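Local coordinates for protein PrimPol AEP domain (PP-N190) (PDB 6ZP9) that probably primes and extends DNA chains as the archaeo-eukaryotic primase (AEP) domain of a primase-polymerase from a cyanophage whose DNA carries 2-aminoadenine instead of adenine, at residues P110-I123 against T172-Y186. Numbering follows the deposited sequence. Where two conformers were deposited one is given.
With CA (calcium ion), chain C.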
loop_
_atom_site.group_PDB
_atom_site.type_symbol
_atom_site.label_atom_id
_atom_site.label_comp_id
_atom_site.label_asym_id
_atom_site.label_seq_id
_atom_site.Cartn_x
_atom_site.Cartn_y
_atom_site.Cartn_z
ATOM N N PRO A 110 -10.808 -11.444 7.560
ATOM C CA PRO A 110 -11.417 -10.442 8.437
ATOM C C PRO A 110 -11.494 -9.103 7.714
ATOM O O PRO A 110 -10.853 -8.887 6.685
ATOM C CB PRO A 110 -10.462 -10.388 9.633
ATOM C CG PRO A 110 -9.148 -10.757 9.063
ATOM C CD PRO A 110 -9.417 -11.743 7.948
ATOM N N ARG A 111 -12.302 -8.207 8.265
ATOM C CA ARG A 111 -12.515 -6.914 7.629
ATOM C C ARG A 111 -11.204 -6.132 7.578
ATOM O O ARG A 111 -10.489 -6.069 8.587
ATOM C CB ARG A 111 -13.574 -6.115 8.388
ATOM C CG ARG A 111 -13.867 -4.763 7.777
ATOM C CD ARG A 111 -14.968 -4.050 8.538
ATOM N NE ARG A 111 -16.188 -4.856 8.588
ATOM C CZ ARG A 111 -17.115 -4.881 7.632
ATOM N NH1 ARG A 111 -16.977 -4.150 6.525
ATOM N NH2 ARG A 111 -18.184 -5.654 7.779
ATOM N N PRO A 112 -10.844 -5.546 6.438
ATOM C CA PRO A 112 -9.599 -4.772 6.379
ATOM C C PRO A 112 -9.620 -3.608 7.366
ATOM O O PRO A 112 -10.674 -3.047 7.682
ATOM C CB PRO A 112 -9.563 -4.277 4.926
ATOM C CG PRO A 112 -10.400 -5.278 4.169
ATOM C CD PRO A 112 -11.501 -5.652 5.121
ATOM N N SER A 113 -8.436 -3.262 7.879
ATOM C CA SER A 113 -8.322 -2.056 8.694
ATOM C C SER A 113 -8.736 -0.823 7.902
ATOM O O SER A 113 -9.382 0.083 8.441
ATOM C CB SER A 113 -6.892 -1.897 9.204
ATOM O OG SER A 113 -6.519 -2.991 10.023
ATOM N N PHE A 114 -8.333 -0.755 6.628
ATOM C CA PHE A 114 -8.794 0.291 5.720
ATOM C C PHE A 114 -8.581 -0.179 4.291
ATOM O O PHE A 114 -7.904 -1.173 4.034
ATOM C CB PHE A 114 -8.091 1.631 5.961
ATOM C CG PHE A 114 -6.629 1.653 5.583
ATOM C CD1 PHE A 114 -5.668 1.215 6.471
ATOM C CD2 PHE A 114 -6.217 2.180 4.373
ATOM C CE1 PHE A 114 -4.326 1.269 6.157
ATOM C CE2 PHE A 114 -4.865 2.242 4.042
ATOM C CZ PHE A 114 -3.915 1.781 4.946
ATOM N N GLN A 115 -9.196 0.543 3.366
ATOM C CA GLN A 115 -9.094 0.253 1.948
ATOM C C GLN A 115 -8.692 1.525 1.222
ATOM O O GLN A 115 -8.760 2.627 1.770
ATOM C CB GLN A 115 -10.417 -0.316 1.398
ATOM C CG GLN A 115 -10.815 -1.613 2.097
ATOM C CD GLN A 115 -12.117 -2.182 1.603
ATOM O OE1 GLN A 115 -13.188 -1.616 1.856
ATOM N NE2 GLN A 115 -12.049 -3.326 0.917
ATOM N N LEU A 116 -8.244 1.361 -0.018
ATOM C CA LEU A 116 -7.747 2.489 -0.787
ATOM C C LEU A 116 -8.238 2.381 -2.222
ATOM O O LEU A 116 -8.072 1.337 -2.864
ATOM C CB LEU A 116 -6.218 2.553 -0.750
ATOM C CG LEU A 116 -5.644 3.838 -1.352
ATOM C CD1 LEU A 116 -4.549 4.395 -0.463
ATOM C CD2 LEU A 116 -5.108 3.553 -2.741
ATOM N N ARG A 117 -8.840 3.455 -2.694
ATOM C CA ARG A 117 -9.231 3.562 -4.093
ATOM C C ARG A 117 -8.084 4.227 -4.841
ATOM O O ARG A 117 -7.697 5.344 -4.504
ATOM C CB ARG A 117 -10.542 4.392 -4.207
ATOM C CG ARG A 117 -11.357 4.209 -5.477
ATOM C CD ARG A 117 -12.823 3.887 -5.156
ATOM N NE ARG A 117 -13.323 4.675 -4.034
ATOM C CZ ARG A 117 -14.279 4.286 -3.188
ATOM N NH1 ARG A 117 -14.646 5.089 -2.191
ATOM N NH2 ARG A 117 -14.877 3.107 -3.335
ATOM N N THR A 118 -7.527 3.575 -5.831
ATOM C CA THR A 118 -6.327 4.088 -6.484
ATOM C C THR A 118 -6.616 5.032 -7.635
ATOM O O THR A 118 -5.744 5.832 -7.989
ATOM C CB THR A 118 -5.476 2.948 -7.044
ATOM O OG1 THR A 118 -6.207 2.294 -8.091
ATOM C CG2 THR A 118 -5.119 1.948 -5.952
ATOM N N GLY A 119 -7.796 4.939 -8.243
ATOM C CA GLY A 119 -8.023 5.536 -9.537
ATOM C C GLY A 119 -7.820 4.587 -10.702
ATOM O O GLY A 119 -8.270 4.888 -11.817
ATOM N N GLY A 120 -7.168 3.456 -10.484
ATOM C CA GLY A 120 -6.969 2.448 -11.495
ATOM C C GLY A 120 -7.909 1.271 -11.329
ATOM O O GLY A 120 -9.030 1.398 -10.822
ATOM N N LYS A 121 -7.395 0.075 -11.702
ATOM C CA LYS A 121 -8.253 -1.090 -11.846
ATOM C C LYS A 121 -8.426 -1.888 -10.559
ATOM O O LYS A 121 -9.189 -2.859 -10.563
ATOM C CB LYS A 121 -7.701 -2.018 -12.934
ATOM C CG LYS A 121 -6.328 -2.588 -12.608
ATOM C CD LYS A 121 -5.854 -3.557 -13.681
ATOM C CE LYS A 121 -4.410 -3.967 -13.448
ATOM N NZ LYS A 121 -4.304 -5.258 -12.718
ATOM N N SER A 122 -7.764 -1.520 -9.461
ATOM C CA SER A 122 -7.756 -2.354 -8.268
ATOM C C SER A 122 -8.019 -1.533 -7.013
ATOM O O SER A 122 -7.580 -0.386 -6.897
ATOM C CB SER A 122 -6.373 -3.036 -8.080
ATOM O OG SER A 122 -6.104 -3.918 -9.156
ATOM N N ILE A 123 -8.771 -2.123 -6.104
ATOM C CA ILE A 123 -8.865 -1.675 -4.720
ATOM C C ILE A 123 -7.686 -2.258 -3.955
ATOM O O ILE A 123 -7.281 -3.410 -4.192
ATOM C CB ILE A 123 -10.205 -2.126 -4.104
ATOM C CG1 ILE A 123 -11.397 -1.574 -4.903
ATOM C CG2 ILE A 123 -10.276 -1.795 -2.596
ATOM C CD1 ILE A 123 -11.519 -0.048 -4.921
ATOM N N THR A 172 -5.803 9.119 -15.451
ATOM C CA THR A 172 -7.136 9.700 -15.361
ATOM C C THR A 172 -7.199 10.989 -14.557
ATOM O O THR A 172 -8.157 11.751 -14.714
ATOM C CB THR A 172 -8.109 8.694 -14.732
ATOM O OG1 THR A 172 -7.840 8.585 -13.328
ATOM C CG2 THR A 172 -7.946 7.333 -15.364
ATOM N N GLY A 173 -6.217 11.257 -13.704
ATOM C CA GLY A 173 -6.298 12.383 -12.805
ATOM C C GLY A 173 -7.059 12.127 -11.522
ATOM O O GLY A 173 -7.056 12.999 -10.645
ATOM N N GLU A 174 -7.715 10.973 -11.381
ATOM C CA GLU A 174 -8.416 10.654 -10.142
ATOM C C GLU A 174 -7.424 10.583 -8.985
ATOM O O GLU A 174 -6.362 9.967 -9.110
ATOM C CB GLU A 174 -9.165 9.328 -10.280
ATOM C CG GLU A 174 -10.018 8.992 -9.055
ATOM C CD GLU A 174 -10.868 7.725 -9.202
ATOM O OE1 GLU A 174 -11.198 7.336 -10.349
ATOM O OE2 GLU A 174 -11.212 7.122 -8.152
ATOM N N VAL A 175 -7.760 11.219 -7.859
ATOM C CA VAL A 175 -6.870 11.257 -6.704
ATOM C C VAL A 175 -7.162 10.054 -5.814
ATOM O O VAL A 175 -8.317 9.801 -5.459
ATOM C CB VAL A 175 -7.031 12.575 -5.926
ATOM C CG1 VAL A 175 -6.118 12.605 -4.726
ATOM C CG2 VAL A 175 -6.738 13.770 -6.827
ATOM N N ALA A 176 -6.118 9.304 -5.457
ATOM C CA ALA A 176 -6.310 8.122 -4.622
ATOM C C ALA A 176 -6.897 8.513 -3.272
ATOM O O ALA A 176 -6.528 9.533 -2.686
ATOM C CB ALA A 176 -4.990 7.382 -4.436
ATOM N N GLN A 177 -7.806 7.687 -2.764
ATOM C CA GLN A 177 -8.573 8.030 -1.574
ATOM C C GLN A 177 -8.663 6.838 -0.625
ATOM O O GLN A 177 -8.991 5.722 -1.052
ATOM C CB GLN A 177 -9.987 8.485 -1.958
ATOM C CG GLN A 177 -10.921 8.693 -0.782
ATOM C CD GLN A 177 -10.830 10.088 -0.211
ATOM O OE1 GLN A 177 -10.094 10.932 -0.723
ATOM N NE2 GLN A 177 -11.579 10.342 0.858
ATOM N N ILE A 178 -8.397 7.080 0.661
ATOM C CA ILE A 178 -8.622 6.073 1.693
ATOM C C ILE A 178 -10.107 6.024 2.024
ATOM O O ILE A 178 -10.779 7.061 2.078
ATOM C CB ILE A 178 -7.768 6.381 2.931
ATOM C CG1 ILE A 178 -6.321 6.019 2.612
ATOM C CG2 ILE A 178 -8.266 5.607 4.164
ATOM C CD1 ILE A 178 -5.366 6.441 3.641
ATOM N N PHE A 179 -10.636 4.815 2.221
ATOM C CA PHE A 179 -12.034 4.677 2.595
ATOM C C PHE A 179 -12.212 3.414 3.435
ATOM O O PHE A 179 -11.332 2.557 3.502
ATOM C CB PHE A 179 -12.940 4.682 1.353
ATOM C CG PHE A 179 -12.826 3.442 0.502
ATOM C CD1 PHE A 179 -11.742 3.259 -0.351
ATOM C CD2 PHE A 179 -13.817 2.459 0.550
ATOM C CE1 PHE A 179 -11.637 2.114 -1.142
ATOM C CE2 PHE A 179 -13.728 1.311 -0.240
ATOM C CZ PHE A 179 -12.636 1.137 -1.090
ATOM N N ASN A 180 -13.359 3.333 4.114
ATOM C CA ASN A 180 -13.707 2.199 4.976
ATOM C C ASN A 180 -12.668 1.951 6.073
ATOM O O ASN A 180 -12.409 0.803 6.455
ATOM C CB ASN A 180 -13.939 0.928 4.149
ATOM C CG ASN A 180 -15.274 0.936 3.432
ATOM O OD1 ASN A 180 -16.178 1.709 3.780
ATOM N ND2 ASN A 180 -15.421 0.059 2.448
ATOM N N ALA A 181 -12.077 3.022 6.598
ATOM C CA ALA A 181 -11.209 2.874 7.759
ATOM C C ALA A 181 -12.036 2.505 8.988
ATOM O O ALA A 181 -13.118 3.046 9.218
ATOM C CB ALA A 181 -10.416 4.154 8.017
ATOM N N THR A 182 -11.540 1.545 9.761
ATOM C CA THR A 182 -12.256 1.070 10.935
ATOM C C THR A 182 -11.524 1.357 12.228
ATOM O O THR A 182 -12.141 1.292 13.292
ATOM C CB THR A 182 -12.494 -0.446 10.851
ATOM O OG1 THR A 182 -11.236 -1.116 10.962
ATOM C CG2 THR A 182 -13.125 -0.828 9.531
ATOM N N GLY A 183 -10.233 1.660 12.163
ATOM C CA GLY A 183 -9.443 1.826 13.353
ATOM C C GLY A 183 -8.963 0.537 13.982
ATOM O O GLY A 183 -8.200 0.597 14.959
ATOM N N GLU A 184 -9.368 -0.622 13.462
ATOM C CA GLU A 184 -9.040 -1.882 14.120
ATOM C C GLU A 184 -7.600 -2.296 13.846
ATOM O O GLU A 184 -7.064 -2.076 12.754
ATOM C CB GLU A 184 -9.999 -2.986 13.679
ATOM C CG GLU A 184 -11.464 -2.704 14.067
ATOM C CD GLU A 184 -11.747 -2.749 15.578
ATOM O OE1 GLU A 184 -10.943 -3.304 16.360
ATOM O OE2 GLU A 184 -12.803 -2.223 15.984
ATOM N N LEU A 185 -6.979 -2.893 14.860
ATOM C CA LEU A 185 -5.610 -3.388 14.794
ATOM C C LEU A 185 -5.630 -4.889 15.041
ATOM O O LEU A 185 -6.334 -5.360 15.939
ATOM C CB LEU A 185 -4.725 -2.689 15.821
ATOM C CG LEU A 185 -4.562 -1.172 15.631
ATOM C CD1 LEU A 185 -3.697 -0.548 16.712
ATOM C CD2 LEU A 185 -4.006 -0.880 14.256
ATOM N N TYR A 186 -4.871 -5.635 14.242
ATOM C CA TYR A 186 -4.860 -7.089 14.304
ATOM C C TYR A 186 -3.625 -7.581 15.041
ATOM O O TYR A 186 -2.648 -6.854 15.236
ATOM C CB TYR A 186 -4.920 -7.704 12.895
ATOM C CG TYR A 186 -6.297 -7.596 12.303
ATOM C CD1 TYR A 186 -7.261 -8.552 12.572
ATOM C CD2 TYR A 186 -6.654 -6.501 11.527
ATOM C CE1 TYR A 186 -8.535 -8.440 12.068
ATOM C CE2 TYR A 186 -7.935 -6.376 11.013
ATOM C CZ TYR A 186 -8.874 -7.348 11.293
ATOM O OH TYR A 186 -10.152 -7.238 10.786
HETATM CA CA CA C . -7.943 -5.671 17.611
HETATM O O HOH W 1 -12.421 -1.817 5.901
HETATM O O HOH W 2 -11.221 -3.688 10.619
HETATM O O HOH W 3 -8.427 2.001 10.127
HETATM O O HOH W 4 -9.763 -5.924 15.735
HETATM O O HOH W 5 -6.643 -7.224 18.883
HETATM O O HOH W 6 -9.745 -6.084 19.182
HETATM O O HOH W 7 -8.525 -7.779 16.299
#
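F179 is clasped between two side chains of the neighbouring strand, R117 on one face of its ring and Q115 on the other. In one of its two deposited conformers the R117 guanidinium lies flat on the ring, planes 14° apart, with CZ 3.8 Å from the ring centroid: a stacked cation-pi pair. Bends at chi2 (128°) and chi3 (40°) fold the arginine chain back over the phenyl group. From the opposite face Q115 CB makes a CH-pi contact, 3.9 Å from the same centroid. Beyond CB, the glutamine runs on to N180, whose ND2 lies 2.9 Å from Q115 OE1 in an almost straight bond between nearly coplanar amides; Q115 NE2 is held by H125 and V101, so both ends of the amide are fixed. Main-chain bonds pair Q115 with F179 and R117 with Q177, while between them L116 and I178 turn to the other side of the sheet, where L116 CD1 meets I178 CG1 at 3.9 Å. Further along, Y186 OH donates to R111 O (2.5 Å) on an in-plane lone pair, and S113 OG donates to E184 O. Strand 177-179 is the outermost strand of a four-stranded antiparallel sheet, paired to 114-117, with F179 sandwiched between two side chains of that strand.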